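Local atomic coordinates of chitooligosaccharide oxidase (Gibberella zeae, PDB entry 6Y0R), a protein that oxidises the C1 hydroxyl of chitooligosaccharides to the corresponding lactones, using a bicovalently bound FAD and reducing molecular oxygen to hydrogen peroxide. Residues Tyr461-Ala474 with Asn480-Ala492. Residues are numbered along the deposited sequence; the frame is centred on the assembly and turned at random.
Sequences YWGSNVAKLEAVKA and NLFRNPQSIKPKA
Ile488 drives its side chain against Trp462 and Leu469 where, in the berberine-like C-terminal region of this FAD-linked oxidase, the chain doubles back after helix 466-476 and its last residues run along that helix. This end is tightly packed. Ile488 CD1 lies 3.8 Å from Trp462 CE3 and also touches Leu469 CB, while CG2, set anti to the backbone N, rests on the helix backbone at Glu470; a beta-branched side chain suits the site because its two arms reach different neighbours. Nearby, Tyr461 OH donates to Gln486 OE1 from 37° above the amide plane, and Asp449 binds both side chains through its backbone.

Lys473 has the length to cross the interface: its methylenes pass Pro490 and Ile488, bending at chi2 (84°), and bring the buried NZ to water 2, Asn215 O and a salt bridge with Asp477, which probably keeps it charged.

The other flank faces solvent. Lys491 lies alongside Glu470, their charged ends 5.3 Å apart (NZ to OE1), and water 1 links Glu470 OE2 to Lys489 N. The tail is nevertheless pinned: Lys491 N donates to Glu470 O at 3.0 Å, on the opposite face of that carbonyl from Ala474 N.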
ATOM      1  N   TYR A 461       5.349  -9.271  -7.610  1.00 16.09           N
ATOM      2  CA  TYR A 461       5.544  -8.045  -6.795  1.00 15.49           C
ATOM      3  C   TYR A 461       6.833  -7.302  -7.162  1.00 15.00           C
ATOM      4  O   TYR A 461       6.778  -6.050  -7.160  1.00 17.00           O
ATOM      5  CB  TYR A 461       5.547  -8.344  -5.303  1.00 14.70           C
ATOM      6  CG  TYR A 461       4.285  -8.963  -4.752  1.00 15.33           C
ATOM      7  CD1 TYR A 461       3.041  -8.614  -5.240  1.00 15.86           C
ATOM      8  CD2 TYR A 461       4.366  -9.975  -3.812  1.00 16.28           C
ATOM      9  CE1 TYR A 461       1.882  -9.196  -4.745  1.00 16.51           C
ATOM     10  CE2 TYR A 461       3.220 -10.553  -3.290  1.00 16.71           C
ATOM     11  CZ  TYR A 461       1.979 -10.173  -3.769  1.00 15.84           C
ATOM     12  OH  TYR A 461       0.822 -10.778  -3.331  1.00 16.49           O
ATOM     13  N   TRP A 462       7.923  -8.014  -7.453  1.00 15.85           N
ATOM     14  CA  TRP A 462       9.271  -7.385  -7.571  1.00 16.40           C
ATOM     15  C   TRP A 462       9.923  -7.639  -8.941  1.00 17.40           C
ATOM     16  O   TRP A 462      10.977  -7.042  -9.179  1.00 17.31           O
ATOM     17  CB  TRP A 462      10.160  -7.776  -6.399  1.00 16.01           C
ATOM     18  CG  TRP A 462       9.613  -7.306  -5.081  1.00 15.69           C
ATOM     19  CD1 TRP A 462       9.465  -6.003  -4.674  1.00 16.54           C
ATOM     20  CD2 TRP A 462       9.019  -8.114  -4.059  1.00 15.45           C
ATOM     21  NE1 TRP A 462       8.887  -5.976  -3.432  1.00 16.72           N
ATOM     22  CE2 TRP A 462       8.565  -7.252  -3.044  1.00 16.55           C
ATOM     23  CE3 TRP A 462       8.857  -9.490  -3.888  1.00 16.01           C
ATOM     24  CZ2 TRP A 462       8.003  -7.721  -1.866  1.00 17.33           C
ATOM     25  CZ3 TRP A 462       8.228  -9.954  -2.749  1.00 16.62           C
ATOM     26  CH2 TRP A 462       7.809  -9.078  -1.754  1.00 17.68           C
ATOM     27  N   GLY A 463       9.346  -8.488  -9.807  1.00 17.46           N
ATOM     28  CA  GLY A 463       9.816  -8.638 -11.194  1.00 19.27           C
ATOM     29  C   GLY A 463      11.316  -8.818 -11.284  1.00 18.33           C
ATOM     30  O   GLY A 463      11.929  -9.650 -10.554  1.00 19.17           O
ATOM     31  N   SER A 464      11.940  -8.014 -12.144  1.00 18.94           N
ATOM     32  CA  SER A 464      13.372  -8.097 -12.472  1.00 20.67           C
ATOM     33  C   SER A 464      14.262  -7.704 -11.289  1.00 20.07           C
ATOM     34  O   SER A 464      15.486  -7.900 -11.376  1.00 20.90           O
ATOM     35  CB  SER A 464      13.637  -7.254 -13.700  1.00 22.90           C
ATOM     36  OG  SER A 464      13.245  -5.916 -13.475  1.00 25.70           O
ATOM     37  N   ASN A 465      13.704  -7.184 -10.182  1.00 17.75           N
ATOM     38  CA  ASN A 465      14.480  -6.842  -8.973  1.00 16.90           C
ATOM     39  C   ASN A 465      14.667  -8.053  -8.054  1.00 16.24           C
ATOM     40  O   ASN A 465      15.372  -7.940  -7.078  1.00 17.10           O
ATOM     41  CB  ASN A 465      13.809  -5.689  -8.209  1.00 17.21           C
ATOM     42  CG  ASN A 465      14.074  -4.353  -8.863  1.00 19.13           C
ATOM     43  OD1 ASN A 465      14.998  -4.229  -9.679  1.00 19.77           O
ATOM     44  ND2 ASN A 465      13.234  -3.365  -8.549  1.00 16.81           N
ATOM     45  N   VAL A 466      14.039  -9.191  -8.334  1.00 16.56           N
ATOM     46  CA  VAL A 466      14.112 -10.338  -7.388  1.00 18.28           C
ATOM     47  C   VAL A 466      15.586 -10.753  -7.163  1.00 17.47           C
ATOM     48  O   VAL A 466      15.978 -10.991  -6.013  1.00 17.57           O
ATOM     49  CB  VAL A 466      13.213 -11.511  -7.829  1.00 18.46           C
ATOM     50  CG1 VAL A 466      13.525 -12.764  -7.033  1.00 20.47           C
ATOM     51  CG2 VAL A 466      11.733 -11.194  -7.680  1.00 18.62           C
ATOM     52  N   ALA A 467      16.392 -10.894  -8.217  1.00 21.00           N
ATOM     53  CA  ALA A 467      17.766 -11.404  -8.071  1.00 21.26           C
ATOM     54  C   ALA A 467      18.589 -10.539  -7.112  1.00 18.40           C
ATOM     55  O   ALA A 467      19.221 -11.089  -6.178  1.00 20.47           O
ATOM     56  CB  ALA A 467      18.421 -11.499  -9.445  1.00 22.16           C
ATOM     57  N   LYS A 468      18.550  -9.215  -7.279  1.00 19.45           N
ATOM     58  CA  LYS A 468      19.266  -8.275  -6.384  1.00 20.16           C
ATOM     59  C   LYS A 468      18.668  -8.330  -4.976  1.00 18.93           C
ATOM     60  O   LYS A 468      19.426  -8.333  -4.003  1.00 18.64           O
ATOM     61  CB  LYS A 468      19.273  -6.862  -6.981  1.00 21.96           C
ATOM     62  CG  LYS A 468      20.026  -5.851  -6.137  1.00 25.49           C
ATOM     63  CD  LYS A 468      20.329  -4.549  -6.828  1.00 31.41           C
ATOM     64  CE  LYS A 468      20.962  -3.542  -5.890  1.00 33.69           C
ATOM     65  NZ  LYS A 468      21.109  -2.244  -6.584  1.00 38.78           N
ATOM     66  N   LEU A 469      17.334  -8.426  -4.838  1.00 17.15           N
ATOM     67  CA  LEU A 469      16.710  -8.550  -3.497  1.00 16.10           C
ATOM     68  C   LEU A 469      17.191  -9.824  -2.789  1.00 16.75           C
ATOM     69  O   LEU A 469      17.442  -9.775  -1.570  1.00 18.29           O
ATOM     70  CB  LEU A 469      15.181  -8.543  -3.621  1.00 17.00           C
ATOM     71  CG  LEU A 469      14.563  -7.167  -3.824  1.00 18.02           C
ATOM     72  CD1 LEU A 469      13.147  -7.310  -4.354  1.00 17.94           C
ATOM     73  CD2 LEU A 469      14.611  -6.378  -2.516  1.00 18.23           C
ATOM     74  N   GLU A 470      17.367 -10.930  -3.514  1.00 18.04           N
ATOM     75  CA  GLU A 470      17.867 -12.186  -2.879  1.00 18.61           C
ATOM     76  C   GLU A 470      19.290 -12.000  -2.354  1.00 17.56           C
ATOM     77  O   GLU A 470      19.602 -12.559  -1.303  1.00 18.52           O
ATOM     78  CB  GLU A 470      17.803 -13.335  -3.881  1.00 20.35           C
ATOM     79  CG  GLU A 470      16.381 -13.698  -4.256  1.00 19.68           C
ATOM     80  CD  GLU A 470      16.245 -14.749  -5.334  1.00 23.73           C
ATOM     81  OE1 GLU A 470      17.183 -14.879  -6.146  1.00 26.62           O
ATOM     82  OE2 GLU A 470      15.191 -15.370  -5.405  1.00 24.19           O
ATOM     83  N   ALA A 471      20.102 -11.225  -3.050  1.00 19.77           N
ATOM     84  CA  ALA A 471      21.483 -10.945  -2.600  1.00 20.31           C
ATOM     85  C   ALA A 471      21.456 -10.047  -1.355  1.00 20.91           C
ATOM     86  O   ALA A 471      22.210 -10.293  -0.376  1.00 21.81           O
ATOM     87  CB  ALA A 471      22.262 -10.359  -3.732  1.00 21.70           C
ATOM     88  N   VAL A 472      20.571  -9.033  -1.346  1.00 18.20           N
ATOM     89  CA  VAL A 472      20.417  -8.196  -0.138  1.00 19.00           C
ATOM     90  C   VAL A 472      19.952  -9.066   1.017  1.00 17.23           C
ATOM     91  O   VAL A 472      20.406  -8.899   2.146  1.00 20.01           O
ATOM     92  CB  VAL A 472      19.510  -6.982  -0.438  1.00 18.73           C
ATOM     93  CG1 VAL A 472      19.354  -6.111   0.785  1.00 21.52           C
ATOM     94  CG2 VAL A 472      20.087  -6.167  -1.589  1.00 21.67           C
ATOM     95  N   LYS A 473      19.012  -9.964   0.761  1.00 16.96           N
ATOM     96  CA  LYS A 473      18.439 -10.842   1.782  1.00 17.73           C
ATOM     97  C   LYS A 473      19.537 -11.741   2.360  1.00 17.77           C
ATOM     98  O   LYS A 473      19.577 -11.905   3.563  1.00 20.01           O
ATOM     99  CB  LYS A 473      17.299 -11.622   1.132  1.00 17.35           C
ATOM    100  CG  LYS A 473      16.555 -12.570   2.040  1.00 17.12           C
ATOM    101  CD  LYS A 473      15.475 -11.889   2.845  1.00 19.05           C
ATOM    102  CE  LYS A 473      14.914 -12.799   3.886  1.00 18.26           C
ATOM    103  NZ  LYS A 473      13.848 -12.137   4.642  1.00 19.06           N
ATOM    104  N   ALA A 474      20.380 -12.317   1.512  1.00 19.01           N
ATOM    105  CA  ALA A 474      21.490 -13.189   1.958  1.00 20.27           C
ATOM    106  C   ALA A 474      22.426 -12.394   2.885  1.00 22.81           C
ATOM    107  O   ALA A 474      22.938 -12.976   3.842  1.00 24.54           O
ATOM    108  CB  ALA A 474      22.205 -13.737   0.743  1.00 21.62           C
ATOM    109  N   ASN A 480      16.644 -16.104   7.145  1.00 19.21           N
ATOM    110  CA  ASN A 480      15.244 -15.922   6.684  1.00 18.48           C
ATOM    111  C   ASN A 480      14.282 -15.984   7.878  1.00 17.39           C
ATOM    112  O   ASN A 480      13.252 -16.659   7.831  1.00 18.51           O
ATOM    113  CB  ASN A 480      14.888 -16.884   5.562  1.00 19.75           C
ATOM    114  CG  ASN A 480      13.691 -16.393   4.799  1.00 20.67           C
ATOM    115  OD1 ASN A 480      13.347 -15.204   4.907  1.00 19.98           O
ATOM    116  ND2 ASN A 480      13.100 -17.271   4.000  1.00 19.23           N
ATOM    117  N   LEU A 481      14.555 -15.210   8.937  1.00 18.22           N
ATOM    118  CA  LEU A 481      13.625 -15.070  10.076  1.00 19.46           C
ATOM    119  C   LEU A 481      12.474 -14.131   9.698  1.00 17.45           C
ATOM    120  O   LEU A 481      11.373 -14.361  10.181  1.00 19.23           O
ATOM    121  CB  LEU A 481      14.417 -14.515  11.258  1.00 20.52           C
ATOM    122  CG  LEU A 481      15.506 -15.437  11.800  1.00 23.61           C
ATOM    123  CD1 LEU A 481      16.312 -14.659  12.813  1.00 26.19           C
ATOM    124  CD2 LEU A 481      14.892 -16.689  12.412  1.00 27.20           C
ATOM    125  N   PHE A 482      12.727 -13.143   8.830  1.00 17.46           N
ATOM    126  CA  PHE A 482      11.702 -12.131   8.429  1.00 19.00           C
ATOM    127  C   PHE A 482      11.051 -12.617   7.147  1.00 17.75           C
ATOM    128  O   PHE A 482      11.310 -12.075   6.060  1.00 19.18           O
ATOM    129  CB  PHE A 482      12.290 -10.719   8.315  1.00 18.09           C
ATOM    130  CG  PHE A 482      12.581 -10.161   9.682  1.00 18.46           C
ATOM    131  CD1 PHE A 482      13.735 -10.532  10.339  1.00 18.62           C
ATOM    132  CD2 PHE A 482      11.738  -9.244  10.286  1.00 19.82           C
ATOM    133  CE1 PHE A 482      13.996 -10.058  11.617  1.00 21.18           C
ATOM    134  CE2 PHE A 482      11.997  -8.782  11.571  1.00 21.00           C
ATOM    135  CZ  PHE A 482      13.124  -9.199  12.238  1.00 20.59           C
ATOM    136  N   ARG A 483      10.191 -13.602   7.314  1.00 18.60           N
ATOM    137  CA  ARG A 483       9.623 -14.343   6.164  1.00 16.75           C
ATOM    138  C   ARG A 483       8.100 -14.382   6.240  1.00 16.44           C
ATOM    139  O   ARG A 483       7.495 -14.257   7.327  1.00 18.45           O
ATOM    140  CB  ARG A 483      10.208 -15.756   6.064  1.00 18.40           C
ATOM    141  CG  ARG A 483       9.785 -16.708   7.168  1.00 18.89           C
ATOM    142  CD  ARG A 483      10.368 -18.076   6.918  1.00 18.83           C
ATOM    143  NE  ARG A 483       9.962 -19.002   7.959  1.00 19.81           N
ATOM    144  CZ  ARG A 483      10.664 -19.317   9.050  1.00 19.47           C
ATOM    145  NH1 ARG A 483      10.181 -20.234   9.885  1.00 22.18           N
ATOM    146  NH2 ARG A 483      11.851 -18.792   9.277  1.00 20.09           N
ATOM    147  N   ASN A 484       7.507 -14.593   5.081  1.00 16.05           N
ATOM    148  CA  ASN A 484       6.076 -14.915   4.919  1.00 16.01           C
ATOM    149  C   ASN A 484       5.980 -15.718   3.623  1.00 15.24           C
ATOM    150  O   ASN A 484       6.969 -15.868   2.908  1.00 15.07           O
ATOM    151  CB  ASN A 484       5.207 -13.650   4.983  1.00 15.80           C
ATOM    152  CG  ASN A 484       5.387 -12.742   3.777  1.00 16.57           C
ATOM    153  OD1 ASN A 484       5.259 -13.186   2.634  1.00 18.31           O
ATOM    154  ND2 ASN A 484       5.584 -11.445   4.004  1.00 16.83           N
ATOM    155  N   PRO A 485       4.818 -16.317   3.294  1.00 16.89           N
ATOM    156  CA  PRO A 485       4.789 -17.215   2.144  1.00 17.48           C
ATOM    157  C   PRO A 485       5.198 -16.556   0.814  1.00 17.55           C
ATOM    158  O   PRO A 485       5.589 -17.314  -0.098  1.00 18.75           O
ATOM    159  CB  PRO A 485       3.330 -17.701   2.114  1.00 17.89           C
ATOM    160  CG  PRO A 485       2.917 -17.633   3.590  1.00 19.58           C
ATOM    161  CD  PRO A 485       3.580 -16.347   4.091  1.00 17.78           C
ATOM    162  N   GLN A 486       5.126 -15.218   0.696  1.00 16.09           N
ATOM    163  CA  GLN A 486       5.365 -14.535  -0.598  1.00 16.87           C
ATOM    164  C   GLN A 486       6.644 -13.703  -0.551  1.00 17.13           C
ATOM    165  O   GLN A 486       6.851 -12.981  -1.471  1.00 22.18           O
ATOM    166  CB  GLN A 486       4.171 -13.664  -1.003  1.00 16.51           C
ATOM    167  CG  GLN A 486       2.899 -14.494  -1.125  1.00 16.85           C
ATOM    168  CD  GLN A 486       1.711 -13.734  -1.674  1.00 17.49           C
ATOM    169  OE1 GLN A 486       1.552 -12.547  -1.393  1.00 16.85           O
ATOM    170  NE2 GLN A 486       0.792 -14.464  -2.297  1.00 17.67           N
ATOM    171  N   SER A 487       7.508 -13.956   0.411  1.00 16.19           N
ATOM    172  CA  SER A 487       8.673 -13.099   0.709  1.00 16.54           C
ATOM    173  C   SER A 487       9.902 -13.622  -0.039  1.00 17.69           C
ATOM    174  O   SER A 487       9.841 -14.660  -0.722  1.00 17.76           O
ATOM    175  CB  SER A 487       8.893 -12.977   2.184  1.00 17.05           C
ATOM    176  OG  SER A 487       9.382 -14.175   2.761  1.00 16.81           O
ATOM    177  N   ILE A 488      10.969 -12.848   0.022  1.00 17.59           N
ATOM    178  CA  ILE A 488      12.225 -13.053  -0.747  1.00 17.83           C
ATOM    179  C   ILE A 488      13.069 -14.111  -0.049  1.00 20.11           C
ATOM    180  O   ILE A 488      13.361 -13.947   1.122  1.00 19.46           O
ATOM    181  CB  ILE A 488      12.985 -11.717  -0.877  1.00 17.97           C
ATOM    182  CG1 ILE A 488      12.207 -10.751  -1.782  1.00 17.84           C
ATOM    183  CG2 ILE A 488      14.418 -11.953  -1.362  1.00 19.42           C
ATOM    184  CD1 ILE A 488      12.230 -11.066  -3.249  1.00 18.92           C
ATOM    185  N   LYS A 489      13.555 -14.995  -0.708  1.00 20.47           N
ATOM    186  CA  LYS A 489      14.399 -16.063  -0.108  1.00 23.03           C
ATOM    187  C   LYS A 489      15.868 -15.699  -0.281  1.00 21.39           C
ATOM    188  O   LYS A 489      16.286 -15.184  -1.316  1.00 22.29           O
ATOM    189  CB  LYS A 489      14.062 -17.437  -0.703  1.00 28.79           C
ATOM    190  CG  LYS A 489      12.665 -17.953  -0.349  1.00 33.93           C
ATOM    191  CD  LYS A 489      12.376 -19.304  -0.985  1.00 39.31           C
ATOM    192  CE  LYS A 489      11.025 -19.873  -0.653  1.00 52.57           C
ATOM    193  NZ  LYS A 489      10.810 -21.176  -1.326  1.00 60.83           N
ATOM    194  N   PRO A 490      16.757 -15.888   0.640  1.00 20.34           N
ATOM    195  CA  PRO A 490      18.165 -15.492   0.558  1.00 21.71           C
ATOM    196  C   PRO A 490      18.949 -16.299  -0.494  1.00 23.71           C
ATOM    197  O   PRO A 490      18.819 -17.521  -0.544  1.00 24.24           O
ATOM    198  CB  PRO A 490      18.721 -15.704   1.976  1.00 22.66           C
ATOM    199  CG  PRO A 490      17.724 -16.587   2.673  1.00 23.44           C
ATOM    200  CD  PRO A 490      16.411 -16.461   1.943  1.00 20.93           C
ATOM    201  N   LYS A 491      19.669 -15.603  -1.368  1.00 23.87           N
ATOM    202  CA  LYS A 491      20.509 -16.229  -2.418  1.00 32.67           C
ATOM    203  C   LYS A 491      21.616 -15.238  -2.796  1.00 33.22           C
ATOM    204  O   LYS A 491      21.298 -14.231  -3.453  1.00 33.02           O
ATOM    205  CB  LYS A 491      19.601 -16.621  -3.581  1.00 39.17           C
ATOM    206  CG  LYS A 491      20.046 -17.805  -4.425  1.00 48.81           C
ATOM    207  CD  LYS A 491      18.925 -18.289  -5.347  1.00 55.86           C
ATOM    208  CE  LYS A 491      19.269 -18.200  -6.820  1.00 62.97           C
ATOM    209  NZ  LYS A 491      20.568 -18.848  -7.128  1.00 71.89           N
ATOM    210  N   ALA A 492      22.861 -15.516  -2.387  1.00 38.66           N
ATOM    211  CA  ALA A 492      24.053 -14.631  -2.533  1.00 46.10           C
ATOM    212  C   ALA A 492      24.353 -14.304  -4.005  1.00 47.79           C
ATOM    213  O   ALA A 492      24.008 -15.044  -4.936  1.00 55.45           O
ATOM    214  CB  ALA A 492      25.240 -15.272  -1.852  1.00 44.50           C
TER
HETATM  215  O   HOH W   1      13.074 -14.902  -3.700  1.00 20.45           O
HETATM  216  O   HOH W   2      11.824 -13.677   3.365  1.00 18.95           O